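Local atomic coordinates of D-aminopeptidase (Burkholderia sp. LK4, PDB entry 5TZB), a protein that probably cleaves amino-terminal residues, beta-amino acids among them, from peptides and amides as a beta-aminopeptidase of the Ntn-hydrolase class, peptidase family S58. Residues C[214-222]-C[344-352]; C[275-286]-C[298-306]. One frame throughout, in Å; residues are numbered along the deposited sequence.

Contact 1: residues C[214-222]-C[344-352]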
ATOM      1  N   VAL C 214     -11.934   8.232 -22.189  1.00 17.06           N
ATOM      2  CA  VAL C 214     -11.328   8.553 -20.891  1.00 16.31           C
ATOM      3  C   VAL C 214     -11.439  10.054 -20.646  1.00 16.23           C
ATOM      4  O   VAL C 214     -10.995  10.858 -21.479  1.00 17.35           O
ATOM      5  CB  VAL C 214      -9.840   8.129 -20.822  1.00 15.95           C
ATOM      6  CG1 VAL C 214      -9.245   8.501 -19.479  1.00 15.99           C
ATOM      7  CG2 VAL C 214      -9.695   6.650 -21.053  1.00 16.42           C
ATOM      8  N   GLY C 215     -12.049  10.438 -19.528  1.00 15.62           N
ATOM      9  CA  GLY C 215     -12.182  11.850 -19.185  1.00 17.05           C
ATOM     10  C   GLY C 215     -11.538  12.173 -17.851  1.00 16.71           C
ATOM     11  O   GLY C 215     -11.383  11.291 -17.022  1.00 16.97           O
ATOM     12  N   ALA C 216     -11.148  13.429 -17.648  1.00 17.06           N
ATOM     13  CA  ALA C 216     -10.585  13.858 -16.371  1.00 16.11           C
ATOM     14  C   ALA C 216     -11.172  15.192 -15.936  1.00 17.23           C
ATOM     15  O   ALA C 216     -11.421  16.078 -16.766  1.00 16.60           O
ATOM     16  CB  ALA C 216      -9.045  13.968 -16.449  1.00 15.19           C
ATOM     17  N   LEU C 217     -11.377  15.346 -14.632  1.00 17.55           N
ATOM     18  CA  LEU C 217     -11.775  16.635 -14.072  1.00 19.07           C
ATOM     19  C   LEU C 217     -10.821  16.961 -12.921  1.00 18.57           C
ATOM     20  O   LEU C 217     -10.703  16.191 -11.961  1.00 18.57           O
ATOM     21  CB  LEU C 217     -13.228  16.606 -13.578  1.00 20.75           C
ATOM     22  CG  LEU C 217     -13.813  17.927 -13.053  1.00 22.19           C
ATOM     23  CD1 LEU C 217     -14.161  18.813 -14.216  1.00 22.02           C
ATOM     24  CD2 LEU C 217     -15.039  17.684 -12.186  1.00 23.34           C
ATOM     25  N   VAL C 218     -10.114  18.079 -13.014  1.00 18.26           N
ATOM     26  CA  VAL C 218      -9.157  18.399 -11.961  1.00 18.02           C
ATOM     27  C   VAL C 218      -9.551  19.677 -11.238  1.00 18.79           C
ATOM     28  O   VAL C 218     -10.272  20.529 -11.778  1.00 18.10           O
ATOM     29  CB  VAL C 218      -7.725  18.559 -12.508  1.00 17.56           C
ATOM     30  CG1 VAL C 218      -7.341  17.338 -13.335  1.00 14.45           C
ATOM     31  CG2 VAL C 218      -7.613  19.849 -13.329  1.00 15.47           C
ATOM     32  N   GLN C 219      -9.098  19.777  -9.993  1.00 20.07           N
ATOM     33  CA  GLN C 219      -9.118  21.029  -9.252  1.00 20.54           C
ATOM     34  C   GLN C 219      -7.658  21.341  -8.943  1.00 20.79           C
ATOM     35  O   GLN C 219      -7.065  20.752  -8.036  1.00 20.46           O
ATOM     36  CB  GLN C 219      -9.970  20.916  -7.988  1.00 19.87           C
ATOM     37  CG  GLN C 219     -10.033  22.169  -7.141  1.00 19.57           C
ATOM     38  CD  GLN C 219     -11.125  22.084  -6.094  1.00 19.76           C
ATOM     39  OE1 GLN C 219     -12.310  22.041  -6.430  1.00 20.64           O
ATOM     40  NE2 GLN C 219     -10.734  22.050  -4.818  1.00 18.29           N
ATOM     41  N   ALA C 220      -7.077  22.227  -9.752  1.00 20.56           N
ATOM     42  CA  ALA C 220      -5.638  22.478  -9.756  1.00 20.25           C
ATOM     43  C   ALA C 220      -5.282  23.666  -8.871  1.00 20.35           C
ATOM     44  O   ALA C 220      -5.760  24.786  -9.095  1.00 19.86           O
ATOM     45  CB  ALA C 220      -5.138  22.711 -11.188  1.00 21.26           C
ATOM     46  N   ASN C 221      -4.435  23.400  -7.880  1.00 20.06           N
ATOM     47  CA  ASN C 221      -4.048  24.379  -6.874  1.00 20.22           C
ATOM     48  C   ASN C 221      -2.599  24.183  -6.437  1.00 19.64           C
ATOM     49  O   ASN C 221      -2.276  24.348  -5.269  1.00 18.96           O
ATOM     50  CB  ASN C 221      -4.981  24.259  -5.663  1.00 19.78           C
ATOM     51  CG  ASN C 221      -4.854  25.420  -4.695  1.00 20.34           C
ATOM     52  OD1 ASN C 221      -4.940  26.581  -5.083  1.00 20.52           O
ATOM     53  ND2 ASN C 221      -4.640  25.102  -3.414  1.00 20.19           N
ATOM     54  N   TYR C 222      -1.730  23.817  -7.375  1.00 19.43           N
ATOM     55  CA  TYR C 222      -0.366  23.410  -7.038  1.00 19.07           C
ATOM     56  C   TYR C 222       0.658  24.221  -7.840  1.00 20.19           C
ATOM     57  O   TYR C 222       0.313  24.871  -8.821  1.00 20.73           O
ATOM     58  CB  TYR C 222      -0.161  21.913  -7.341  1.00 18.48           C
ATOM     59  CG  TYR C 222       0.059  21.738  -8.824  1.00 17.51           C
ATOM     60  CD1 TYR C 222       1.343  21.674  -9.354  1.00 15.27           C
ATOM     61  CD2 TYR C 222      -1.018  21.711  -9.702  1.00 16.73           C
ATOM     62  CE1 TYR C 222       1.551  21.597 -10.724  1.00 16.33           C
ATOM     63  CE2 TYR C 222      -0.824  21.625 -11.081  1.00 16.54           C
ATOM     64  CZ  TYR C 222       0.471  21.564 -11.581  1.00 16.62           C
ATOM     65  OH  TYR C 222       0.695  21.477 -12.942  1.00 16.66           O
ATOM     66  N   ALA C 344      -5.338  13.358 -20.809  1.00 18.09           N
ATOM     67  CA  ALA C 344      -6.550  14.036 -20.358  1.00 17.55           C
ATOM     68  C   ALA C 344      -6.257  14.900 -19.138  1.00 18.35           C
ATOM     69  O   ALA C 344      -6.718  16.038 -19.047  1.00 18.02           O
ATOM     70  CB  ALA C 344      -7.628  13.028 -20.040  1.00 17.54           C
ATOM     71  N   VAL C 345      -5.476  14.354 -18.208  1.00 18.27           N
ATOM     72  CA  VAL C 345      -5.077  15.082 -17.009  1.00 17.63           C
ATOM     73  C   VAL C 345      -4.175  16.266 -17.354  1.00 18.83           C
ATOM     74  O   VAL C 345      -4.366  17.375 -16.833  1.00 19.72           O
ATOM     75  CB  VAL C 345      -4.358  14.156 -16.011  1.00 15.78           C
ATOM     76  CG1 VAL C 345      -3.715  14.971 -14.881  1.00 16.11           C
ATOM     77  CG2 VAL C 345      -5.334  13.134 -15.473  1.00 14.75           C
ATOM     78  N   GLU C 346      -3.201  16.041 -18.234  1.00 18.27           N
ATOM     79  CA  GLU C 346      -2.305  17.115 -18.638  1.00 19.74           C
ATOM     80  C   GLU C 346      -3.109  18.281 -19.238  1.00 19.62           C
ATOM     81  O   GLU C 346      -2.918  19.432 -18.847  1.00 18.82           O
ATOM     82  CB  GLU C 346      -1.255  16.610 -19.642  1.00 20.81           C
ATOM     83  CG  GLU C 346      -0.183  17.640 -20.023  1.00 22.13           C
ATOM     84  CD  GLU C 346       0.828  17.094 -21.029  1.00 22.38           C
ATOM     85  OE1 GLU C 346       0.768  15.889 -21.331  1.00 21.53           O
ATOM     86  OE2 GLU C 346       1.666  17.870 -21.536  1.00 23.72           O
ATOM     87  N   GLU C 347      -4.010  17.988 -20.173  1.00 20.44           N
ATOM     88  CA  GLU C 347      -4.770  19.066 -20.820  1.00 21.88           C
ATOM     89  C   GLU C 347      -5.775  19.719 -19.870  1.00 21.98           C
ATOM     90  O   GLU C 347      -6.034  20.928 -19.959  1.00 22.94           O
ATOM     91  CB  GLU C 347      -5.502  18.569 -22.067  1.00 21.57           C
ATOM     92  CG  GLU C 347      -6.170  19.712 -22.837  1.00 23.02           C
ATOM     93  CD  GLU C 347      -6.745  19.289 -24.178  1.00 23.67           C
ATOM     94  OE1 GLU C 347      -6.511  18.139 -24.593  1.00 22.02           O
ATOM     95  OE2 GLU C 347      -7.405  20.130 -24.828  1.00 25.54           O
ATOM     96  N   ALA C 348      -6.323  18.921 -18.960  1.00 21.65           N
ATOM     97  CA  ALA C 348      -7.290  19.432 -17.997  1.00 20.32           C
ATOM     98  C   ALA C 348      -6.643  20.518 -17.147  1.00 18.65           C
ATOM     99  O   ALA C 348      -7.236  21.571 -16.921  1.00 17.72           O
ATOM    100  CB  ALA C 348      -7.809  18.308 -17.117  1.00 19.02           C
ATOM    101  N   ILE C 349      -5.409  20.265 -16.714  1.00 18.09           N
ATOM    102  CA  ILE C 349      -4.671  21.233 -15.909  1.00 18.43           C
ATOM    103  C   ILE C 349      -4.397  22.506 -16.712  1.00 19.27           C
ATOM    104  O   ILE C 349      -4.632  23.616 -16.224  1.00 20.81           O
ATOM    105  CB  ILE C 349      -3.337  20.641 -15.391  1.00 17.66           C
ATOM    106  CG1 ILE C 349      -3.616  19.491 -14.412  1.00 17.27           C
ATOM    107  CG2 ILE C 349      -2.503  21.728 -14.710  1.00 18.50           C
ATOM    108  CD1 ILE C 349      -2.409  18.617 -14.114  1.00 14.77           C
ATOM    109  N   VAL C 350      -3.911  22.366 -17.944  1.00 18.89           N
ATOM    110  CA  VAL C 350      -3.634  23.558 -18.752  1.00 19.83           C
ATOM    111  C   VAL C 350      -4.946  24.305 -19.043  1.00 20.94           C
ATOM    112  O   VAL C 350      -4.974  25.541 -19.051  1.00 21.17           O
ATOM    113  CB  VAL C 350      -2.893  23.212 -20.062  1.00 20.85           C
ATOM    114  CG1 VAL C 350      -2.553  24.485 -20.837  1.00 21.83           C
ATOM    115  CG2 VAL C 350      -1.608  22.445 -19.756  1.00 20.41           C
ATOM    116  N   ASN C 351      -6.039  23.562 -19.232  1.00 20.66           N
ATOM    117  CA  ASN C 351      -7.348  24.201 -19.423  1.00 21.36           C
ATOM    118  C   ASN C 351      -7.758  25.047 -18.213  1.00 21.11           C
ATOM    119  O   ASN C 351      -8.367  26.095 -18.365  1.00 21.02           O
ATOM    120  CB  ASN C 351      -8.433  23.159 -19.718  1.00 21.02           C
ATOM    121  CG  ASN C 351      -8.534  22.809 -21.197  1.00 22.31           C
ATOM    122  OD1 ASN C 351      -8.038  23.535 -22.060  1.00 24.03           O
ATOM    123  ND2 ASN C 351      -9.229  21.721 -21.498  1.00 23.02           N
ATOM    124  N   ALA C 352      -7.434  24.580 -17.007  1.00 21.44           N
ATOM    125  CA  ALA C 352      -7.746  25.340 -15.796  1.00 21.15           C
ATOM    126  C   ALA C 352      -7.036  26.688 -15.803  1.00 21.44           C
ATOM    127  O   ALA C 352      -7.620  27.715 -15.463  1.00 22.07           O
ATOM    128  CB  ALA C 352      -7.354  24.546 -14.535  1.00 17.71           C
TER
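Val218 straddles the CB of Ala348 with its two methyls: CG1 lies 3.9 Å from Ala348 CB, and CG2 comes 4.1 Å from the same carbon. With chi1 at -52°, CG1 sits beside the backbone N while CG2 is held between N and the carbonyl carbon, from where it also reaches past Ala348 to CG1 of Ile349 at 4.2 Å. Earlier on the strand, Ala216 drops its single methyl between two helix residues, 4.0 Å from Ala344 CB and 3.9 Å from Val345 CG2. Ala344, Ala348 and Ala352 make a smooth stripe along the helix, and this lets the backbones come close, the axes 7.5 Å apart and crossing at -38°. The helix forms a layer on the mixed sheet, consistent with the alpha-beta-beta-alpha sandwich of Ntn hydrolases; strand 213-220 is flanked by strands 197-204 and 260-266, and Leu217 and Gln219 face the other way. Beyond the strand, Tyr222 turns its ring back to the helix. CG2 of Ile349 meets the edge of that ring in its plane, 3.7 Å from Tyr222 OH and 4.0 Å from Tyr222 CE2, the two side chains crossing at about a right angle. Leu286 and Val289 of helix 272-289 also pack on Tyr222.

Contact 2: residues C[275-286]-C[298-306]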
ATOM      1  N   CYS C 275      -8.593   0.118 -12.109  1.00 11.21           N
ATOM      2  CA  CYS C 275      -8.864   1.518 -11.808  1.00 11.48           C
ATOM      3  C   CYS C 275      -7.712   2.144 -11.001  1.00 12.43           C
ATOM      4  O   CYS C 275      -7.396   3.321 -11.161  1.00 12.25           O
ATOM      5  CB  CYS C 275     -10.185   1.642 -11.062  1.00 11.89           C
ATOM      6  SG  CYS C 275     -11.674   1.297 -12.077  1.00 15.63           S
ATOM      7  N   THR C 276      -7.106   1.355 -10.120  1.00 13.92           N
ATOM      8  CA  THR C 276      -5.931   1.803  -9.360  1.00 14.30           C
ATOM      9  C   THR C 276      -4.781   2.111 -10.312  1.00 14.71           C
ATOM     10  O   THR C 276      -4.090   3.133 -10.178  1.00 14.55           O
ATOM     11  CB  THR C 276      -5.488   0.742  -8.336  1.00 14.03           C
ATOM     12  OG1 THR C 276      -6.593   0.442  -7.485  1.00 14.24           O
ATOM     13  CG2 THR C 276      -4.307   1.248  -7.467  1.00 20.10           C
ATOM     14  N   ARG C 277      -4.575   1.217 -11.278  1.00 13.48           N
ATOM     15  CA  ARG C 277      -3.535   1.429 -12.272  1.00 13.27           C
ATOM     16  C   ARG C 277      -3.799   2.710 -13.057  1.00 12.70           C
ATOM     17  O   ARG C 277      -2.899   3.538 -13.267  1.00 11.53           O
ATOM     18  CB  ARG C 277      -3.442   0.226 -13.210  1.00 13.53           C
ATOM     19  CG  ARG C 277      -3.232  -1.096 -12.479  1.00 13.72           C
ATOM     20  CD  ARG C 277      -3.028  -2.238 -13.457  1.00 14.45           C
ATOM     21  NE  ARG C 277      -1.718  -2.123 -14.106  1.00 14.57           N
ATOM     22  CZ  ARG C 277      -1.363  -2.749 -15.227  1.00 13.68           C
ATOM     23  NH1 ARG C 277      -2.226  -3.545 -15.854  1.00 13.14           N
ATOM     24  NH2 ARG C 277      -0.151  -2.557 -15.743  1.00 12.06           N
ATOM     25  N   LEU C 278      -5.053   2.900 -13.439  1.00 13.18           N
ATOM     26  CA  LEU C 278      -5.428   4.063 -14.227  1.00 13.03           C
ATOM     27  C   LEU C 278      -5.251   5.356 -13.411  1.00 13.42           C
ATOM     28  O   LEU C 278      -4.772   6.358 -13.939  1.00 11.96           O
ATOM     29  CB  LEU C 278      -6.866   3.925 -14.718  1.00 12.91           C
ATOM     30  CG  LEU C 278      -7.341   4.958 -15.743  1.00 11.18           C
ATOM     31  CD1 LEU C 278      -6.555   4.797 -17.031  1.00 12.05           C
ATOM     32  CD2 LEU C 278      -8.813   4.792 -16.003  1.00 11.22           C
ATOM     33  N   ALA C 279      -5.625   5.323 -12.132  1.00 11.53           N
ATOM     34  CA  ALA C 279      -5.531   6.516 -11.298  1.00 12.29           C
ATOM     35  C   ALA C 279      -4.092   7.011 -11.184  1.00 13.19           C
ATOM     36  O   ALA C 279      -3.860   8.217 -11.154  1.00 13.44           O
ATOM     37  CB  ALA C 279      -6.115   6.261  -9.910  1.00 12.91           C
ATOM     38  N   GLN C 280      -3.131   6.096 -11.130  1.00 13.33           N
ATOM     39  CA  GLN C 280      -1.744   6.511 -10.943  1.00 14.08           C
ATOM     40  C   GLN C 280      -1.231   7.223 -12.191  1.00 16.02           C
ATOM     41  O   GLN C 280      -0.268   7.985 -12.113  1.00 17.68           O
ATOM     42  CB  GLN C 280      -0.827   5.331 -10.584  1.00 12.48           C
ATOM     43  CG  GLN C 280       0.596   5.808 -10.215  1.00 13.62           C
ATOM     44  CD  GLN C 280       1.527   4.744  -9.600  1.00 13.58           C
ATOM     45  OE1 GLN C 280       2.686   5.048  -9.293  1.00 13.91           O
ATOM     46  NE2 GLN C 280       1.030   3.520  -9.402  1.00 11.71           N
ATOM     47  N   ARG C 281      -1.892   7.054 -13.333  1.00 14.55           N
ATOM     48  CA  ARG C 281      -1.382   7.743 -14.521  1.00 15.37           C
ATOM     49  C   ARG C 281      -1.663   9.251 -14.422  1.00 15.24           C
ATOM     50  O   ARG C 281      -1.188  10.042 -15.248  1.00 15.63           O
ATOM     51  CB  ARG C 281      -1.971   7.161 -15.823  1.00 16.55           C
ATOM     52  CG  ARG C 281      -1.538   5.700 -16.151  1.00 22.82           C
ATOM     53  CD  ARG C 281      -0.324   5.335 -15.348  1.00 22.10           C
ATOM     54  NE  ARG C 281       0.512   4.216 -15.774  1.00 20.70           N
ATOM     55  CZ  ARG C 281       0.527   3.011 -15.211  1.00 18.88           C
ATOM     56  NH1 ARG C 281      -0.324   2.688 -14.247  1.00 16.63           N
ATOM     57  NH2 ARG C 281       1.395   2.111 -15.642  1.00 19.91           N
ATOM     58  N   ALA C 282      -2.431   9.661 -13.417  1.00 14.50           N
ATOM     59  CA  ALA C 282      -2.597  11.087 -13.162  1.00 15.89           C
ATOM     60  C   ALA C 282      -1.249  11.722 -12.770  1.00 16.39           C
ATOM     61  O   ALA C 282      -0.992  12.885 -13.105  1.00 16.90           O
ATOM     62  CB  ALA C 282      -3.655  11.325 -12.089  1.00 14.19           C
ATOM     63  N   SER C 283      -0.380  10.942 -12.119  1.00 14.96           N
ATOM     64  CA  SER C 283       1.001  11.375 -11.806  1.00 16.12           C
ATOM     65  C   SER C 283       1.726  11.780 -13.078  1.00 16.28           C
ATOM     66  O   SER C 283       2.515  12.721 -13.089  1.00 16.34           O
ATOM     67  CB  SER C 283       1.819  10.258 -11.144  1.00 15.08           C
ATOM     68  OG  SER C 283       1.341   9.901  -9.855  1.00 14.91           O
ATOM     69  N   VAL C 284       1.505  11.007 -14.134  1.00 16.79           N
ATOM     70  CA  VAL C 284       2.185  11.240 -15.398  1.00 16.80           C
ATOM     71  C   VAL C 284       1.706  12.549 -16.017  1.00 16.40           C
ATOM     72  O   VAL C 284       2.528  13.376 -16.455  1.00 18.69           O
ATOM     73  CB  VAL C 284       1.976  10.063 -16.368  1.00 17.73           C
ATOM     74  CG1 VAL C 284       2.683  10.324 -17.679  1.00 18.06           C
ATOM     75  CG2 VAL C 284       2.484   8.783 -15.730  1.00 17.46           C
ATOM     76  N   GLY C 285       0.396  12.764 -16.053  1.00 14.39           N
ATOM     77  CA  GLY C 285      -0.116  14.017 -16.586  1.00 16.41           C
ATOM     78  C   GLY C 285       0.353  15.236 -15.787  1.00 17.40           C
ATOM     79  O   GLY C 285       0.821  16.234 -16.355  1.00 17.52           O
ATOM     80  N   LEU C 286       0.243  15.142 -14.462  1.00 16.49           N
ATOM     81  CA  LEU C 286       0.638  16.231 -13.561  1.00 16.71           C
ATOM     82  C   LEU C 286       2.122  16.565 -13.697  1.00 16.57           C
ATOM     83  O   LEU C 286       2.502  17.740 -13.739  1.00 18.86           O
ATOM     84  CB  LEU C 286       0.316  15.849 -12.102  1.00 13.51           C
ATOM     85  CG  LEU C 286       0.843  16.742 -10.971  1.00 13.67           C
ATOM     86  CD1 LEU C 286       0.297  18.174 -11.077  1.00 14.17           C
ATOM     87  CD2 LEU C 286       0.527  16.116  -9.590  1.00 16.05           C
ATOM     88  N   GLY C 298      -1.342  18.439  -1.730  1.00 16.95           N
ATOM     89  CA  GLY C 298      -2.190  17.267  -1.606  1.00 16.00           C
ATOM     90  C   GLY C 298      -2.533  16.742  -2.984  1.00 17.17           C
ATOM     91  O   GLY C 298      -3.476  17.218  -3.628  1.00 17.46           O
ATOM     92  N   ASP C 299      -1.750  15.777  -3.454  1.00 16.62           N
ATOM     93  CA  ASP C 299      -1.938  15.259  -4.802  1.00 17.00           C
ATOM     94  C   ASP C 299      -2.616  13.892  -4.736  1.00 16.63           C
ATOM     95  O   ASP C 299      -1.974  12.856  -4.531  1.00 16.42           O
ATOM     96  CB  ASP C 299      -0.596  15.219  -5.542  1.00 16.12           C
ATOM     97  CG  ASP C 299       0.082  16.603  -5.596  1.00 16.42           C
ATOM     98  OD1 ASP C 299      -0.626  17.633  -5.465  1.00 17.48           O
ATOM     99  OD2 ASP C 299       1.318  16.669  -5.753  1.00 16.12           O
ATOM    100  N   ILE C 300      -3.939  13.912  -4.879  1.00 16.84           N
ATOM    101  CA  ILE C 300      -4.755  12.730  -4.624  1.00 16.12           C
ATOM    102  C   ILE C 300      -5.645  12.421  -5.820  1.00 14.80           C
ATOM    103  O   ILE C 300      -6.384  13.292  -6.296  1.00 14.03           O
ATOM    104  CB  ILE C 300      -5.597  12.936  -3.338  1.00 17.13           C
ATOM    105  CG1 ILE C 300      -4.660  13.152  -2.146  1.00 18.05           C
ATOM    106  CG2 ILE C 300      -6.564  11.777  -3.109  1.00 12.04           C
ATOM    107  CD1 ILE C 300      -5.366  13.526  -0.841  1.00 17.60           C
ATOM    108  N   PHE C 301      -5.562  11.185  -6.310  1.00 13.31           N
ATOM    109  CA  PHE C 301      -6.182  10.819  -7.580  1.00 13.71           C
ATOM    110  C   PHE C 301      -7.212   9.693  -7.453  1.00 14.14           C
ATOM    111  O   PHE C 301      -6.976   8.691  -6.779  1.00 14.34           O
ATOM    112  CB  PHE C 301      -5.111  10.385  -8.594  1.00 13.48           C
ATOM    113  CG  PHE C 301      -3.888  11.271  -8.625  1.00 13.93           C
ATOM    114  CD1 PHE C 301      -3.993  12.648  -8.534  1.00 13.79           C
ATOM    115  CD2 PHE C 301      -2.616  10.704  -8.752  1.00 13.75           C
ATOM    116  CE1 PHE C 301      -2.846  13.454  -8.560  1.00 12.45           C
ATOM    117  CE2 PHE C 301      -1.468  11.508  -8.778  1.00 13.75           C
ATOM    118  CZ  PHE C 301      -1.586  12.875  -8.689  1.00 12.68           C
ATOM    119  N   LEU C 302      -8.334   9.855  -8.142  1.00 14.49           N
ATOM    120  CA  LEU C 302      -9.401   8.865  -8.156  1.00 15.41           C
ATOM    121  C   LEU C 302      -9.748   8.537  -9.586  1.00 15.64           C
ATOM    122  O   LEU C 302      -9.809   9.430 -10.424  1.00 17.91           O
ATOM    123  CB  LEU C 302     -10.638   9.384  -7.424  1.00 16.69           C
ATOM    124  CG  LEU C 302     -11.942   8.575  -7.488  1.00 19.32           C
ATOM    125  CD1 LEU C 302     -11.797   7.238  -6.817  1.00 20.41           C
ATOM    126  CD2 LEU C 302     -13.049   9.366  -6.822  1.00 21.09           C
ATOM    127  N   ALA C 303      -9.948   7.255  -9.860  1.00 14.13           N
ATOM    128  CA  ALA C 303     -10.426   6.803 -11.156  1.00 13.79           C
ATOM    129  C   ALA C 303     -11.628   5.866 -10.989  1.00 15.42           C
ATOM    130  O   ALA C 303     -11.607   4.970 -10.146  1.00 14.61           O
ATOM    131  CB  ALA C 303      -9.327   6.113 -11.914  1.00 12.07           C
ATOM    132  N   PHE C 304     -12.681   6.089 -11.765  1.00 15.65           N
ATOM    133  CA  PHE C 304     -13.804   5.147 -11.780  1.00 15.80           C
ATOM    134  C   PHE C 304     -14.194   4.766 -13.209  1.00 16.62           C
ATOM    135  O   PHE C 304     -13.984   5.529 -14.164  1.00 16.44           O
ATOM    136  CB  PHE C 304     -15.012   5.698 -11.002  1.00 16.18           C
ATOM    137  CG  PHE C 304     -15.717   6.862 -11.667  1.00 18.27           C
ATOM    138  CD1 PHE C 304     -16.771   6.654 -12.555  1.00 18.17           C
ATOM    139  CD2 PHE C 304     -15.359   8.167 -11.358  1.00 17.94           C
ATOM    140  CE1 PHE C 304     -17.420   7.723 -13.153  1.00 18.69           C
ATOM    141  CE2 PHE C 304     -16.008   9.241 -11.948  1.00 18.66           C
ATOM    142  CZ  PHE C 304     -17.043   9.016 -12.853  1.00 19.28           C
ATOM    143  N   ALA C 305     -14.774   3.577 -13.341  1.00 17.13           N
ATOM    144  CA  ALA C 305     -15.145   3.041 -14.639  1.00 16.56           C
ATOM    145  C   ALA C 305     -16.646   2.749 -14.683  1.00 17.92           C
ATOM    146  O   ALA C 305     -17.216   2.271 -13.699  1.00 17.70           O
ATOM    147  CB  ALA C 305     -14.340   1.780 -14.930  1.00 14.65           C
ATOM    148  N   THR C 306     -17.280   3.015 -15.827  1.00 17.44           N
ATOM    149  CA  THR C 306     -18.726   2.808 -15.956  1.00 17.08           C
ATOM    150  C   THR C 306     -19.071   1.575 -16.787  1.00 17.50           C
ATOM    151  O   THR C 306     -20.242   1.205 -16.883  1.00 18.07           O
ATOM    152  CB  THR C 306     -19.418   4.039 -16.575  1.00 17.87           C
ATOM    153  OG1 THR C 306     -18.899   4.264 -17.893  1.00 18.09           O
ATOM    154  CG2 THR C 306     -19.170   5.292 -15.728  1.00 17.67           C
TER
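Cys275 puts its SG 3.9 Å from Ala305 CB, while its carbonyl O lies 3.5 Å from the methyl of Ala303. A turn on, Leu278 brushes Ala303 through its CB, and Ala279 sets its CB 3.8 Å from Ala303 CB, where the backbones come nearest. The carbonyl O of Ala279 lies 3.6 Å from Phe301 CB and approaches the ring obliquely. Here the helix kinks: the amides of Ala282 and Ser283 bond to Ala279 O and Gln280 O, three residues back. Ala282 then lays its methyl over one face of Phe301, a CH-pi contact with CB 3.6 Å from the ring centroid and 19° off the normal. At the ring's edge, Ser283 OG stands 3.4 Å from Phe301 CE2. Leu286 brings CD2 to the edge as well, 4.0 Å from Phe301 CZ, the two side chains crossing at about a right angle, and also meets OD2 of Asp299, whose OD1 is hydrogen-bonded to Ser297 OG. Phe301 has CG anti to its carbonyl carbon (chi1 -44°), swinging the ring toward Ser283 and Leu286. In this beta-alpha-beta unit strand 260-266 pairs in parallel with 298-305, strand 82-88 flanks its other side, and helix 331-355 packs against Leu278 and Val284.

In the fold
Both contacts set a helix on the same mixed sheet, strand 260-266 lying between strands 213-220 and 298-305, and their centres are about 11 Å apart. The two helices meet directly, Val345 CG1 lying 3.9 Å from Ala282 O. Tyr222 of segment 214-222 packs on the helix of contact 2, its CZ 3.4 Å from Leu286 CD1. No other chain touches contact 1, whereas in contact 2 Arg277 forms a salt bridge with Asp295 of a second subunit. Ser259, where the model resumes after the gap 247-258, is hydrogen-bonded through OG to Gly298 N of contact 2; the gap is consistent with the self-cleavage exposing an N-terminal serine nucleophile in family S58. A bound calcium ion lies about 8 Å from the Cys275 side chain.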